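Local coordinates for protein probable intron-encoded endonuclease 1 (Wickerhamomyces canadensis, PDB 6X1J) that cleaves DNA as a LAGLIDADG homing endonuclease, serving the homing of an intron of the mitochondrial 21S rRNA gene, at residues I179-C190 against I201-F211. Numbering follows the deposited sequence.
Sequences INDLNIKFNLNC and IYIPNKDYELF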
ATOM      1  N   ILE A 179      10.513  13.574   1.866  1.00 31.30           N
ATOM      2  CA  ILE A 179      11.990  13.415   1.812  1.00 29.92           C
ATOM      3  C   ILE A 179      12.564  14.055   3.072  1.00 30.12           C
ATOM      4  O   ILE A 179      13.366  13.393   3.747  1.00 32.71           O
ATOM      5  CB  ILE A 179      12.593  14.032   0.540  1.00 30.47           C
ATOM      6  CG1 ILE A 179      12.254  13.225  -0.718  1.00 33.00           C
ATOM      7  CG2 ILE A 179      14.085  14.181   0.736  1.00 30.14           C
ATOM      8  CD1 ILE A 179      12.395  14.022  -1.973  1.00 34.50           C
ATOM      9  N   ASN A 180      12.153  15.291   3.372  1.00 31.29           N
ATOM     10  CA  ASN A 180      12.621  16.039   4.573  1.00 32.74           C
ATOM     11  C   ASN A 180      12.377  15.219   5.854  1.00 29.54           C
ATOM     12  O   ASN A 180      13.349  15.007   6.632  1.00 30.76           O
ATOM     13  CB  ASN A 180      11.965  17.418   4.697  1.00 35.22           C
ATOM     14  CG  ASN A 180      12.587  18.198   5.838  1.00 34.67           C
ATOM     15  OD1 ASN A 180      12.066  18.174   6.951  1.00 39.36           O
ATOM     16  ND2 ASN A 180      13.743  18.798   5.612  1.00 28.01           N
ATOM     17  N   ASP A 181      11.154  14.724   6.048  1.00 30.38           N
ATOM     18  CA  ASP A 181      10.733  14.055   7.316  1.00 32.34           C
ATOM     19  C   ASP A 181      11.247  12.612   7.386  1.00 32.87           C
ATOM     20  O   ASP A 181      11.681  12.163   8.504  1.00 27.52           O
ATOM     21  CB  ASP A 181       9.223  14.169   7.471  1.00 34.55           C
ATOM     22  CG  ASP A 181       8.788  15.619   7.560  1.00 38.19           C
ATOM     23  OD1 ASP A 181       9.641  16.427   7.912  1.00 43.23           O
ATOM     24  OD2 ASP A 181       7.639  15.935   7.199  1.00 42.10           O
ATOM     25  N   LEU A 182      11.284  11.908   6.238  1.00 32.07           N
ATOM     26  CA  LEU A 182      11.905  10.564   6.202  1.00 29.29           C
ATOM     27  C   LEU A 182      13.354  10.667   6.634  1.00 27.81           C
ATOM     28  O   LEU A 182      13.745   9.811   7.412  1.00 30.59           O
ATOM     29  CB  LEU A 182      11.825   9.950   4.807  1.00 32.63           C
ATOM     30  CG  LEU A 182      10.453   9.394   4.426  1.00 34.48           C
ATOM     31  CD1 LEU A 182      10.424   9.074   2.938  1.00 32.47           C
ATOM     32  CD2 LEU A 182      10.112   8.168   5.275  1.00 34.57           C
ATOM     33  N   ASN A 183      14.118  11.649   6.125  1.00 30.80           N
ATOM     34  CA  ASN A 183      15.574  11.749   6.391  1.00 31.77           C
ATOM     35  C   ASN A 183      15.815  12.037   7.889  1.00 35.97           C
ATOM     36  O   ASN A 183      16.789  11.499   8.456  1.00 32.69           O
ATOM     37  CB  ASN A 183      16.217  12.733   5.426  1.00 34.41           C
ATOM     38  CG  ASN A 183      16.427  12.176   4.025  1.00 35.84           C
ATOM     39  OD1 ASN A 183      16.380  10.957   3.781  1.00 28.84           O
ATOM     40  ND2 ASN A 183      16.727  13.079   3.106  1.00 33.44           N
ATOM     41  N   ILE A 184      14.932  12.802   8.542  1.00 34.29           N
ATOM     42  CA  ILE A 184      15.019  13.068  10.009  1.00 32.65           C
ATOM     43  C   ILE A 184      14.601  11.815  10.783  1.00 30.64           C
ATOM     44  O   ILE A 184      15.353  11.409  11.687  1.00 31.88           O
ATOM     45  CB  ILE A 184      14.191  14.311  10.385  1.00 33.46           C
ATOM     46  CG1 ILE A 184      14.913  15.568   9.888  1.00 33.96           C
ATOM     47  CG2 ILE A 184      13.902  14.364  11.890  1.00 31.87           C
ATOM     48  CD1 ILE A 184      13.990  16.651   9.404  1.00 36.71           C
ATOM     49  N   LYS A 185      13.469  11.191  10.461  1.00 30.61           N
ATOM     50  CA  LYS A 185      12.977  10.063  11.324  1.00 33.36           C
ATOM     51  C   LYS A 185      13.814   8.775  11.192  1.00 33.62           C
ATOM     52  O   LYS A 185      13.994   8.117  12.216  1.00 32.68           O
ATOM     53  CB  LYS A 185      11.507   9.757  11.064  1.00 32.32           C
ATOM     54  CG  LYS A 185      10.913   8.783  12.069  1.00 31.72           C
ATOM     55  CD  LYS A 185       9.437   8.643  11.873  1.00 27.80           C
ATOM     56  CE  LYS A 185       8.770   7.849  12.965  1.00 25.13           C
ATOM     57  NZ  LYS A 185       7.332   7.886  12.664  1.00 25.33           N
ATOM     58  N   PHE A 186      14.311   8.402  10.002  1.00 34.88           N
ATOM     59  CA  PHE A 186      15.024   7.120   9.781  1.00 32.18           C
ATOM     60  C   PHE A 186      16.512   7.353   9.468  1.00 37.23           C
ATOM     61  O   PHE A 186      17.233   6.378   9.226  1.00 41.31           O
ATOM     62  CB  PHE A 186      14.291   6.333   8.697  1.00 32.32           C
ATOM     63  CG  PHE A 186      12.851   6.066   9.030  1.00 30.39           C
ATOM     64  CD1 PHE A 186      12.512   5.176  10.034  1.00 32.78           C
ATOM     65  CD2 PHE A 186      11.834   6.701   8.342  1.00 28.76           C
ATOM     66  CE1 PHE A 186      11.180   4.957  10.367  1.00 32.86           C
ATOM     67  CE2 PHE A 186      10.510   6.477   8.672  1.00 29.84           C
ATOM     68  CZ  PHE A 186      10.184   5.603   9.684  1.00 29.65           C
ATOM     69  N   ASN A 187      16.956   8.604   9.541  1.00 38.93           N
ATOM     70  CA  ASN A 187      18.307   9.066   9.163  1.00 40.66           C
ATOM     71  C   ASN A 187      18.692   8.484   7.801  1.00 35.87           C
ATOM     72  O   ASN A 187      19.732   7.875   7.679  1.00 35.29           O
ATOM     73  CB  ASN A 187      19.347   8.780  10.250  1.00 48.39           C
ATOM     74  CG  ASN A 187      20.473   9.797  10.180  1.00 53.51           C
ATOM     75  OD1 ASN A 187      20.321  10.854   9.547  1.00 48.04           O
ATOM     76  ND2 ASN A 187      21.611   9.471  10.777  1.00 47.84           N
ATOM     77  N   LEU A 188      17.874   8.740   6.799  1.00 33.16           N
ATOM     78  CA  LEU A 188      18.200   8.435   5.389  1.00 33.61           C
ATOM     79  C   LEU A 188      18.788   9.706   4.762  1.00 33.90           C
ATOM     80  O   LEU A 188      18.668  10.763   5.381  1.00 35.28           O
ATOM     81  CB  LEU A 188      16.906   8.023   4.686  1.00 32.04           C
ATOM     82  CG  LEU A 188      16.352   6.661   5.107  1.00 32.28           C
ATOM     83  CD1 LEU A 188      14.942   6.506   4.554  1.00 31.78           C
ATOM     84  CD2 LEU A 188      17.272   5.548   4.621  1.00 32.57           C
ATOM     85  N   ASN A 189      19.270   9.588   3.531  1.00 33.30           N
ATOM     86  CA  ASN A 189      19.747  10.693   2.667  1.00 33.40           C
ATOM     87  C   ASN A 189      19.006  10.643   1.341  1.00 31.40           C
ATOM     88  O   ASN A 189      19.654  10.875   0.301  1.00 32.10           O
ATOM     89  CB  ASN A 189      21.247  10.610   2.433  1.00 34.61           C
ATOM     90  CG  ASN A 189      22.006  10.714   3.732  1.00 35.89           C
ATOM     91  OD1 ASN A 189      22.274  11.832   4.180  1.00 39.04           O
ATOM     92  ND2 ASN A 189      22.293   9.572   4.352  1.00 31.87           N
ATOM     93  N   CYS A 190      17.708  10.386   1.386  1.00 27.59           N
ATOM     94  CA  CYS A 190      16.825  10.502   0.197  1.00 33.23           C
ATOM     95  C   CYS A 190      17.002  11.873  -0.434  1.00 31.05           C
ATOM     96  O   CYS A 190      17.161  12.824   0.311  1.00 37.03           O
ATOM     97  CB  CYS A 190      15.344  10.444   0.554  1.00 35.68           C
ATOM     98  SG  CYS A 190      14.967   8.904   1.391  1.00 48.61           S
ATOM     99  N   ILE A 201      11.370   9.541  -5.245  1.00 24.72           N
ATOM    100  CA  ILE A 201      12.317   9.540  -4.098  1.00 24.53           C
ATOM    101  C   ILE A 201      13.435   8.578  -4.442  1.00 26.18           C
ATOM    102  O   ILE A 201      13.137   7.385  -4.583  1.00 27.79           O
ATOM    103  CB  ILE A 201      11.593   9.151  -2.797  1.00 25.29           C
ATOM    104  CG1 ILE A 201      10.397  10.073  -2.538  1.00 27.44           C
ATOM    105  CG2 ILE A 201      12.556   9.133  -1.612  1.00 25.78           C
ATOM    106  CD1 ILE A 201       9.692   9.839  -1.197  1.00 27.83           C
ATOM    107  N   TYR A 202      14.655   9.092  -4.616  1.00 28.39           N
ATOM    108  CA  TYR A 202      15.890   8.324  -4.895  1.00 27.47           C
ATOM    109  C   TYR A 202      16.502   8.026  -3.532  1.00 27.46           C
ATOM    110  O   TYR A 202      16.679   8.984  -2.722  1.00 30.49           O
ATOM    111  CB  TYR A 202      16.794   9.157  -5.821  1.00 29.67           C
ATOM    112  CG  TYR A 202      18.238   8.735  -5.942  1.00 32.15           C
ATOM    113  CD1 TYR A 202      18.642   7.810  -6.898  1.00 33.28           C
ATOM    114  CD2 TYR A 202      19.221   9.295  -5.138  1.00 33.31           C
ATOM    115  CE1 TYR A 202      19.973   7.432  -7.025  1.00 36.20           C
ATOM    116  CE2 TYR A 202      20.557   8.919  -5.241  1.00 31.26           C
ATOM    117  CZ  TYR A 202      20.938   7.991  -6.198  1.00 34.24           C
ATOM    118  OH  TYR A 202      22.242   7.599  -6.305  1.00 27.54           O
ATOM    119  N   ILE A 203      16.777   6.758  -3.247  1.00 27.02           N
ATOM    120  CA  ILE A 203      17.509   6.323  -2.024  1.00 27.36           C
ATOM    121  C   ILE A 203      18.906   5.908  -2.453  1.00 29.64           C
ATOM    122  O   ILE A 203      19.051   4.846  -3.042  1.00 30.42           O
ATOM    123  CB  ILE A 203      16.799   5.165  -1.320  1.00 28.13           C
ATOM    124  CG1 ILE A 203      15.340   5.522  -1.007  1.00 29.09           C
ATOM    125  CG2 ILE A 203      17.593   4.718  -0.079  1.00 26.21           C
ATOM    126  CD1 ILE A 203      14.474   4.323  -0.581  1.00 29.20           C
ATOM    127  N   PRO A 204      19.960   6.693  -2.113  1.00 35.70           N
ATOM    128  CA  PRO A 204      21.284   6.500  -2.701  1.00 34.02           C
ATOM    129  C   PRO A 204      21.852   5.169  -2.202  1.00 30.77           C
ATOM    130  O   PRO A 204      21.370   4.680  -1.194  1.00 32.35           O
ATOM    131  CB  PRO A 204      22.092   7.670  -2.131  1.00 31.82           C
ATOM    132  CG  PRO A 204      21.461   7.839  -0.742  1.00 35.45           C
ATOM    133  CD  PRO A 204      19.981   7.718  -1.040  1.00 33.91           C
ATOM    134  N   ASN A 205      22.858   4.668  -2.920  1.00 26.89           N
ATOM    135  CA  ASN A 205      23.568   3.406  -2.645  1.00 28.78           C
ATOM    136  C   ASN A 205      24.060   3.366  -1.199  1.00 28.90           C
ATOM    137  O   ASN A 205      24.075   2.272  -0.598  1.00 28.69           O
ATOM    138  CB  ASN A 205      24.747   3.185  -3.602  1.00 27.66           C
ATOM    139  CG  ASN A 205      25.510   1.929  -3.251  1.00 26.67           C
ATOM    140  OD1 ASN A 205      25.021   0.835  -3.539  1.00 29.20           O
ATOM    141  ND2 ASN A 205      26.638   2.063  -2.548  1.00 23.72           N
ATOM    142  N   LYS A 206      24.508   4.492  -0.674  1.00 30.09           N
ATOM    143  CA  LYS A 206      25.141   4.477   0.667  1.00 30.00           C
ATOM    144  C   LYS A 206      24.045   4.378   1.739  1.00 30.51           C
ATOM    145  O   LYS A 206      24.428   4.095   2.899  1.00 26.18           O
ATOM    146  CB  LYS A 206      26.021   5.713   0.847  1.00 33.29           C
ATOM    147  CG  LYS A 206      25.308   7.029   1.101  1.00 38.74           C
ATOM    148  CD  LYS A 206      26.271   8.197   1.004  1.00 42.55           C
ATOM    149  CE  LYS A 206      25.803   9.444   1.707  1.00 45.78           C
ATOM    150  NZ  LYS A 206      24.624  10.019   1.028  1.00 49.56           N
ATOM    151  N   ASP A 207      22.755   4.552   1.384  1.00 26.59           N
ATOM    152  CA  ASP A 207      21.628   4.253   2.325  1.00 28.70           C
ATOM    153  C   ASP A 207      21.196   2.781   2.245  1.00 26.69           C
ATOM    154  O   ASP A 207      20.338   2.368   3.062  1.00 24.05           O
ATOM    155  CB  ASP A 207      20.404   5.138   2.078  1.00 27.86           C
ATOM    156  CG  ASP A 207      20.544   6.510   2.687  1.00 27.64           C
ATOM    157  OD1 ASP A 207      21.446   6.661   3.545  1.00 28.51           O
ATOM    158  OD2 ASP A 207      19.768   7.409   2.286  1.00 25.16           O
ATOM    159  N   TYR A 208      21.773   1.975   1.355  1.00 29.65           N
ATOM    160  CA  TYR A 208      21.232   0.606   1.087  1.00 29.13           C
ATOM    161  C   TYR A 208      21.220  -0.270   2.341  1.00 28.64           C
ATOM    162  O   TYR A 208      20.177  -0.849   2.585  1.00 30.64           O
ATOM    163  CB  TYR A 208      21.996  -0.178   0.020  1.00 28.09           C
ATOM    164  CG  TYR A 208      21.387  -1.538  -0.208  1.00 25.85           C
ATOM    165  CD1 TYR A 208      20.233  -1.678  -0.960  1.00 24.60           C
ATOM    166  CD2 TYR A 208      21.922  -2.673   0.369  1.00 25.32           C
ATOM    167  CE1 TYR A 208      19.655  -2.918  -1.171  1.00 25.18           C
ATOM    168  CE2 TYR A 208      21.348  -3.923   0.178  1.00 27.61           C
ATOM    169  CZ  TYR A 208      20.212  -4.050  -0.607  1.00 28.01           C
ATOM    170  OH  TYR A 208      19.615  -5.270  -0.805  1.00 26.61           O
ATOM    171  N   GLU A 209      22.327  -0.383   3.093  1.00 30.61           N
ATOM    172  CA  GLU A 209      22.408  -1.282   4.276  1.00 34.72           C
ATOM    173  C   GLU A 209      21.361  -0.832   5.307  1.00 31.91           C
ATOM    174  O   GLU A 209      20.635  -1.705   5.797  1.00 31.65           O
ATOM    175  CB  GLU A 209      23.824  -1.386   4.851  1.00 39.30           C
ATOM    176  CG  GLU A 209      24.736  -2.384   4.119  1.00 51.19           C
ATOM    177  CD  GLU A 209      24.182  -3.773   3.781  1.00 58.16           C
ATOM    178  OE1 GLU A 209      23.829  -4.541   4.712  1.00 66.51           O
ATOM    179  OE2 GLU A 209      24.112  -4.102   2.572  1.00 60.41           O
ATOM    180  N   LEU A 210      21.181   0.478   5.494  1.00 29.57           N
ATOM    181  CA  LEU A 210      20.235   1.061   6.478  1.00 31.37           C
ATOM    182  C   LEU A 210      18.818   0.673   6.059  1.00 30.84           C
ATOM    183  O   LEU A 210      18.096   0.101   6.895  1.00 30.15           O
ATOM    184  CB  LEU A 210      20.401   2.588   6.540  1.00 32.77           C
ATOM    185  CG  LEU A 210      19.326   3.359   7.325  1.00 33.00           C
ATOM    186  CD1 LEU A 210      19.232   2.846   8.751  1.00 32.50           C
ATOM    187  CD2 LEU A 210      19.626   4.850   7.338  1.00 32.15           C
ATOM    188  N   PHE A 211      18.453   0.961   4.808  1.00 28.17           N
ATOM    189  CA  PHE A 211      17.075   0.772   4.295  1.00 27.65           C
ATOM    190  C   PHE A 211      16.723  -0.708   4.404  1.00 28.35           C
ATOM    191  O   PHE A 211      15.758  -1.093   5.075  1.00 24.77           O
ATOM    192  CB  PHE A 211      16.957   1.259   2.865  1.00 27.02           C
ATOM    193  CG  PHE A 211      15.543   1.320   2.364  1.00 29.24           C
ATOM    194  CD1 PHE A 211      14.716   2.377   2.707  1.00 31.59           C
ATOM    195  CD2 PHE A 211      15.040   0.327   1.554  1.00 32.09           C
ATOM    196  CE1 PHE A 211      13.422   2.463   2.211  1.00 34.98           C
ATOM    197  CE2 PHE A 211      13.733   0.393   1.083  1.00 32.66           C
ATOM    198  CZ  PHE A 211      12.939   1.475   1.385  1.00 35.24           C
TER
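L188 to C190, in the loop that follows helix 172-186, run past the turn between strand 198-203 and helix 208-215, with the CA atoms of C190 and I203 4.8 Å apart. Here the carboxylate of D207 clasps N189 with both oxygens. D207 OD2 accepts the N-H of N189 N (2.6 Å), somewhat out of the carboxylate plane, while D207 OD1 turns its syn lone pair to N189 ND2 at 3.1 Å; the amide and carboxylate planes lie only 24° apart. With CG set anti to its carbonyl carbon (chi1 -80°), D207 reaches across to the loop. Replacing D207 by an alanine removes both acceptors and is likely to leave the N189 backbone N-H without its mate and the asparagine amide free to turn. The amine of K206 comes against N189 CB, while P204 CD rests on N189 O (3.4 Å). Beside this polar clasp L188 CD2 meets L210 CD2 at 3.7 Å and the edge of the F211 ring. Farther along, C190 CB packs on I201 CG2 (3.8 Å), C190 CA makes a CA-H...O contact with Y202 O, and C190 SG lies beside I203 CG1. N183 ND2 donates to C190 O (2.8 Å), which lies in the plane of the N183 amide, and ties the loop back to its own helix. One turn earlier in that helix, the I179 and I201 side chains lie alongside each other, running in opposite directions and touching through their CG1 atoms. The contact thus closes helix 172-186 onto the DNA-binding sheet, where strand 198-203 lies between 163-165 and 191-195, while W144 and L141 of helix 138-148 pack against I201 and L182.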